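Local coordinates for uncharacterized protein (Xanthomonas campestris pv. campestris, PDB 3HIU) that is of unknown function but folds as a ferritin-like bundle of four helices, carries a bound sodium ion and pairs with a second copy of itself, at residues 95-100 / 146-151; 23-28 / 102-107. One frame throughout, in Å; residues are numbered along the deposited sequence.

In the fold
The chain runs through four helices, 2-28, 36-62, 94-120 and 124-159, in a ferritin-like bundle. Contact 2 begins near the end of the first helix at 23-28 and closes a loop of 73 residues, including the second helix and an unmodelled part of the link after it, when it meets 102-107. Contact 1 starts at 95-100, inside that loop, and closes at 146-151 after 45 mostly helical residues, so the two contacts cross along the chain. Helix 94-120 serves both: contact 2 ties it to the first helix, contact 1 to the last. Their centres lie about 12 Å apart, and Ile-99 of contact 1 packs on Met-24 of contact 2.

Contact 1 (95-100 / 146-151); sequences KGVGIS and EHQEAI
Val-97 meets Gln-148 and Ile-151 where helices 94-120 and 124-159 of a ferritin-like four-helix bundle pass each other. The backbones come nearest at Val-97 and Gln-148, whose CA atoms lie 7.0 Å apart. The contact is buried and apolar, and no hydrogen bond spans it. Each methyl of Val-97 takes one neighbour. CG1, which stands trans to the backbone N (chi1 179°), lies 3.9 Å from CG of Gln-148, the two side chains passing at a slant. CG2, beside the backbone N, meets CD1 of Ile-151 tip to tip at 4.0 Å. Leu-38 of helix 36-62 touches both Val-97 and Ile-151, adding a third helix to the apolar cluster.

The polar bonding of Gln-148 is directed to the second subunit. Its CG serves the contact with Val-97, while beyond it OE1 accepts a hydrogen bond from NE of Arg-112 of the second subunit and NE2 gives one to O of Ala-109 of that subunit. With both ends of the amide engaged, its rotation is fixed, and this one residue joins intrachain packing to the dimer interface.

Within helix 124-159 the backbone is kinked here: N of Glu-149 and N of Ala-150 make no bond to the preceding turn, and Ile-151 N reaches His-147 O by a weak bond. In helix 94-120, Gly-96 O accepts Ser-100 N at 2.7 Å and, from the opposite face of its carbonyl plane, Ser-100 OG at 2.8 Å, the hydroxyl standing 41° out of that plane.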
loop_
_atom_site.group_PDB
_atom_site.type_symbol
_atom_site.label_atom_id
_atom_site.label_comp_id
_atom_site.label_asym_id
_atom_site.label_seq_id
_atom_site.Cartn_x
_atom_site.Cartn_y
_atom_site.Cartn_z
ATOM N N LYS B 95 5.282 -11.592 4.725
ATOM C CA LYS B 95 5.531 -10.185 4.496
ATOM C C LYS B 95 5.422 -9.843 3.022
ATOM O O LYS B 95 5.331 -8.679 2.665
ATOM C CB LYS B 95 6.898 -9.795 5.054
ATOM C CG LYS B 95 7.013 -9.996 6.568
ATOM C CD LYS B 95 5.756 -9.506 7.285
ATOM C CE LYS B 95 5.971 -9.385 8.788
ATOM N NZ LYS B 95 4.759 -8.866 9.483
ATOM N N GLY B 96 5.429 -10.860 2.168
ATOM C CA GLY B 96 5.226 -10.650 0.745
ATOM C C GLY B 96 3.756 -10.418 0.481
ATOM O O GLY B 96 3.372 -9.591 -0.341
ATOM N N VAL B 97 2.923 -11.152 1.206
ATOM C CA VAL B 97 1.483 -10.958 1.131
ATOM C C VAL B 97 1.096 -9.578 1.681
ATOM O O VAL B 97 0.073 -9.009 1.294
ATOM C CB VAL B 97 0.744 -12.084 1.869
ATOM C CG1 VAL B 97 -0.764 -11.879 1.806
ATOM C CG2 VAL B 97 1.141 -13.439 1.281
ATOM N N GLY B 98 1.933 -9.032 2.560
ATOM C CA GLY B 98 1.724 -7.701 3.101
ATOM C C GLY B 98 2.127 -6.577 2.148
ATOM O O GLY B 98 1.403 -5.594 1.970
ATOM N N ILE B 99 3.294 -6.709 1.533
ATOM C CA ILE B 99 3.710 -5.730 0.549
ATOM C C ILE B 99 2.827 -5.871 -0.690
ATOM O O ILE B 99 2.480 -4.881 -1.326
ATOM C CB ILE B 99 5.180 -5.937 0.146
ATOM C CG1 ILE B 99 6.060 -6.128 1.380
ATOM C CG2 ILE B 99 5.676 -4.765 -0.677
ATOM C CD1 ILE B 99 7.455 -6.624 1.047
ATOM N N SER B 100 2.466 -7.110 -1.025
ATOM C CA SER B 100 1.614 -7.379 -2.183
ATOM C C SER B 100 0.350 -6.577 -2.067
ATOM O O SER B 100 -0.131 -5.989 -3.036
ATOM C CB SER B 100 1.224 -8.852 -2.252
ATOM O OG SER B 100 2.231 -9.630 -2.851
ATOM N N GLU B 146 -8.067 -11.510 2.338
ATOM C CA GLU B 146 -8.981 -12.529 2.815
ATOM C C GLU B 146 -8.203 -13.814 3.102
ATOM O O GLU B 146 -8.266 -14.348 4.205
ATOM C CB GLU B 146 -10.123 -12.729 1.819
ATOM C CG GLU B 146 -10.975 -11.470 1.666
ATOM C CD GLU B 146 -12.166 -11.654 0.745
ATOM O OE1 GLU B 146 -12.644 -10.643 0.182
ATOM O OE2 GLU B 146 -12.625 -12.806 0.583
ATOM N N HIS B 147 -7.434 -14.277 2.122
ATOM C CA HIS B 147 -6.614 -15.473 2.284
ATOM C C HIS B 147 -5.444 -15.222 3.214
ATOM O O HIS B 147 -4.695 -16.143 3.545
ATOM C CB HIS B 147 -6.082 -15.935 0.928
ATOM C CG HIS B 147 -7.151 -16.405 -0.006
ATOM N ND1 HIS B 147 -8.011 -15.540 -0.648
ATOM C CD2 HIS B 147 -7.507 -17.652 -0.398
ATOM C CE1 HIS B 147 -8.851 -16.234 -1.395
ATOM N NE2 HIS B 147 -8.566 -17.517 -1.264
ATOM N N GLN B 148 -5.279 -13.972 3.626
ATOM C CA GLN B 148 -4.105 -13.589 4.385
ATOM C C GLN B 148 -4.039 -14.398 5.667
ATOM O O GLN B 148 -3.063 -15.091 5.946
ATOM C CB GLN B 148 -4.146 -12.095 4.714
ATOM C CG GLN B 148 -2.784 -11.536 5.108
ATOM C CD GLN B 148 -2.854 -10.574 6.282
ATOM O OE1 GLN B 148 -3.938 -10.268 6.792
ATOM N NE2 GLN B 148 -1.691 -10.096 6.722
ATOM N N GLU B 149 -5.104 -14.323 6.440
ATOM C CA GLU B 149 -5.101 -14.915 7.762
ATOM C C GLU B 149 -4.664 -16.386 7.764
ATOM O O GLU B 149 -3.907 -16.800 8.642
ATOM C CB GLU B 149 -6.460 -14.732 8.429
ATOM C CG GLU B 149 -6.394 -14.755 9.937
ATOM C CD GLU B 149 -7.751 -14.609 10.576
ATOM O OE1 GLU B 149 -8.670 -14.102 9.902
ATOM O OE2 GLU B 149 -7.898 -14.998 11.753
ATOM N N ALA B 150 -5.127 -17.173 6.789
ATOM C CA ALA B 150 -4.764 -18.600 6.732
ATOM C C ALA B 150 -3.274 -18.763 6.477
ATOM O O ALA B 150 -2.618 -19.617 7.082
ATOM C CB ALA B 150 -5.557 -19.329 5.646
ATOM N N ILE B 151 -2.747 -17.923 5.582
ATOM C CA ILE B 151 -1.336 -17.961 5.213
ATOM C C ILE B 151 -0.457 -17.668 6.411
ATOM O O ILE B 151 0.572 -18.317 6.604
ATOM C CB ILE B 151 -1.007 -16.958 4.135
ATOM C CG1 ILE B 151 -1.762 -17.310 2.850
ATOM C CG2 ILE B 151 0.492 -16.954 3.898
ATOM C CD1 ILE B 151 -1.673 -16.253 1.760
#

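Contact 2 (23-28 / 102-107); sequences TMMAAM and AFEHLE
A Met-aromatic contact between Met-24, built as selenomethionine, and Phe-103 joins helix 2-28 to helix 94-120 in the ferritin-like bundle. The terminal methyl does the touching. CE of Met-24 sits over one face of the Phe-103 ring, 4.0 Å from its centroid and only 17° off the ring normal, a CH-pi contact. It is displaced toward the rim, where CD2 of Phe-103 is its nearest atom at 3.8 Å. SE of Met-24 stands farther off, 4.9 Å from the same centroid, and approaches obliquely. The Met-24 chain is extended as far as SE and then bends (chi3 -36°), turning CE onto the ring.

The second pair lies deeper. SE of Met-25, also selenomethionine, is 4.3 Å from OE2 of Glu-104, with no hydrogen bond between them. The side chain of Met-25 comes within about 5 Å of the sodium ion bound at Thr-49 and Gln-52. Glu-104 OE1 and Glu-107 OE2 are 2.9 Å apart, two acceptors that do not count as hydrogen-bonded, and Glu-18 and Glu-137 bring further carboxylates close. Such a cluster recalls the carboxylate-lined metal centres of ferritin-like proteins, though no such role is established here.

All four helices converge on this region: Phe-103 also packs on Met-17, Glu-20 and Ala-21 of helix 2-28, Met-25 and Glu-104 reach His-45 of helix 36-62, and Glu-104 touches Met-140 and Ala-141 of helix 124-159.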
loop_
_atom_site.group_PDB
_atom_site.type_symbol
_atom_site.label_atom_id
_atom_site.label_comp_id
_atom_site.label_asym_id
_atom_site.label_seq_id
_atom_site.Cartn_x
_atom_site.Cartn_y
_atom_site.Cartn_z
ATOM N N THR B 23 7.285 -7.493 -12.154
ATOM C CA THR B 23 8.508 -8.136 -11.689
ATOM C C THR B 23 8.445 -8.543 -10.211
ATOM O O THR B 23 8.997 -9.577 -9.825
ATOM C CB THR B 23 9.741 -7.263 -11.956
ATOM O OG1 THR B 23 10.006 -7.245 -13.364
ATOM C CG2 THR B 23 10.959 -7.818 -11.221
HETATM N N MSE B 24 7.765 -7.736 -9.396
HETATM C CA MSE B 24 7.590 -8.031 -7.973
HETATM C C MSE B 24 6.697 -9.255 -7.757
HETATM O O MSE B 24 6.869 -10.008 -6.797
HETATM C CB MSE B 24 7.009 -6.819 -7.241
HETATM C CG MSE B 24 7.008 -6.940 -5.713
HETATM SE SE MSE B 24 6.073 -5.457 -4.848
HETATM C CE MSE B 24 6.611 -4.040 -6.101
HETATM N N MSE B 25 5.742 -9.449 -8.657
HETATM C CA MSE B 25 4.876 -10.612 -8.605
HETATM C C MSE B 25 5.558 -11.828 -9.201
HETATM O O MSE B 25 5.544 -12.906 -8.606
HETATM C CB MSE B 25 3.593 -10.339 -9.366
HETATM C CG MSE B 25 2.849 -9.132 -8.855
HETATM SE SE MSE B 25 1.040 -9.150 -9.515
HETATM C CE MSE B 25 1.436 -8.951 -11.396
ATOM N N ALA B 26 6.136 -11.653 -10.388
ATOM C CA ALA B 26 6.869 -12.721 -11.063
ATOM C C ALA B 26 8.022 -13.226 -10.198
ATOM O O ALA B 26 8.668 -14.223 -10.525
ATOM C CB ALA B 26 7.385 -12.245 -12.414
ATOM N N ALA B 27 8.271 -12.534 -9.089
ATOM C CA ALA B 27 9.317 -12.931 -8.154
ATOM C C ALA B 27 8.764 -13.399 -6.808
ATOM O O ALA B 27 9.448 -14.110 -6.075
ATOM C CB ALA B 27 10.314 -11.803 -7.955
HETATM N N MSE B 28 7.540 -12.999 -6.470
HETATM C CA MSE B 28 6.922 -13.496 -5.245
HETATM C C MSE B 28 6.391 -14.894 -5.527
HETATM O O MSE B 28 6.355 -15.752 -4.643
HETATM C CB MSE B 28 5.790 -12.592 -4.773
HETATM C CG MSE B 28 5.617 -12.553 -3.258
HETATM SE SE MSE B 28 6.853 -11.349 -2.303
HETATM C CE MSE B 28 8.455 -12.455 -2.213
ATOM N N ALA B 102 -0.228 -3.858 -0.067
ATOM C CA ALA B 102 0.049 -2.418 -0.043
ATOM C C ALA B 102 0.298 -1.848 -1.434
ATOM O O ALA B 102 -0.161 -0.758 -1.744
ATOM C CB ALA B 102 1.230 -2.111 0.868
ATOM N N PHE B 103 1.034 -2.581 -2.269
ATOM C CA PHE B 103 1.254 -2.135 -3.639
ATOM C C PHE B 103 -0.053 -2.139 -4.425
ATOM O O PHE B 103 -0.288 -1.245 -5.232
ATOM C CB PHE B 103 2.315 -2.983 -4.351
ATOM C CG PHE B 103 2.918 -2.312 -5.579
ATOM C CD1 PHE B 103 2.452 -2.609 -6.858
ATOM C CD2 PHE B 103 3.959 -1.384 -5.451
ATOM C CE1 PHE B 103 3.010 -1.993 -7.986
ATOM C CE2 PHE B 103 4.524 -0.771 -6.571
ATOM C CZ PHE B 103 4.047 -1.077 -7.837
ATOM N N GLU B 104 -0.904 -3.138 -4.186
ATOM C CA GLU B 104 -2.204 -3.226 -4.861
ATOM C C GLU B 104 -3.094 -2.057 -4.439
ATOM O O GLU B 104 -4.074 -1.728 -5.115
ATOM C CB GLU B 104 -2.914 -4.551 -4.552
ATOM C CG GLU B 104 -2.245 -5.809 -5.123
ATOM C CD GLU B 104 -2.224 -5.841 -6.647
ATOM O OE1 GLU B 104 -2.761 -4.912 -7.282
ATOM O OE2 GLU B 104 -1.667 -6.804 -7.210
ATOM N N HIS B 105 -2.759 -1.441 -3.308
ATOM C CA HIS B 105 -3.457 -0.229 -2.901
ATOM C C HIS B 105 -2.781 1.046 -3.425
ATOM O O HIS B 105 -3.446 2.033 -3.723
ATOM C CB HIS B 105 -3.690 -0.215 -1.388
ATOM C CG HIS B 105 -4.941 -0.930 -0.985
ATOM N ND1 HIS B 105 -4.960 -2.262 -0.616
ATOM C CD2 HIS B 105 -6.232 -0.510 -0.933
ATOM C CE1 HIS B 105 -6.202 -2.622 -0.341
ATOM N NE2 HIS B 105 -6.989 -1.581 -0.522
ATOM N N LEU B 106 -1.459 1.013 -3.558
ATOM C CA LEU B 106 -0.771 2.048 -4.302
ATOM C C LEU B 106 -1.416 2.128 -5.671
ATOM O O LEU B 106 -1.783 3.196 -6.134
ATOM C CB LEU B 106 0.714 1.707 -4.451
ATOM C CG LEU B 106 1.591 2.814 -5.044
ATOM C CD1 LEU B 106 1.328 4.125 -4.328
ATOM C CD2 LEU B 106 3.073 2.443 -4.960
ATOM N N GLU B 107 -1.571 0.982 -6.315
ATOM C CA GLU B 107 -2.164 0.938 -7.650
ATOM C C GLU B 107 -3.590 1.489 -7.687
ATOM O O GLU B 107 -3.912 2.331 -8.531
ATOM C CB GLU B 107 -2.110 -0.482 -8.223
ATOM C CG GLU B 107 -0.706 -0.938 -8.616
ATOM C CD GLU B 107 -0.722 -2.206 -9.451
ATOM O OE1 GLU B 107 -0.390 -2.136 -10.651
ATOM O OE2 GLU B 107 -1.078 -3.275 -8.908
#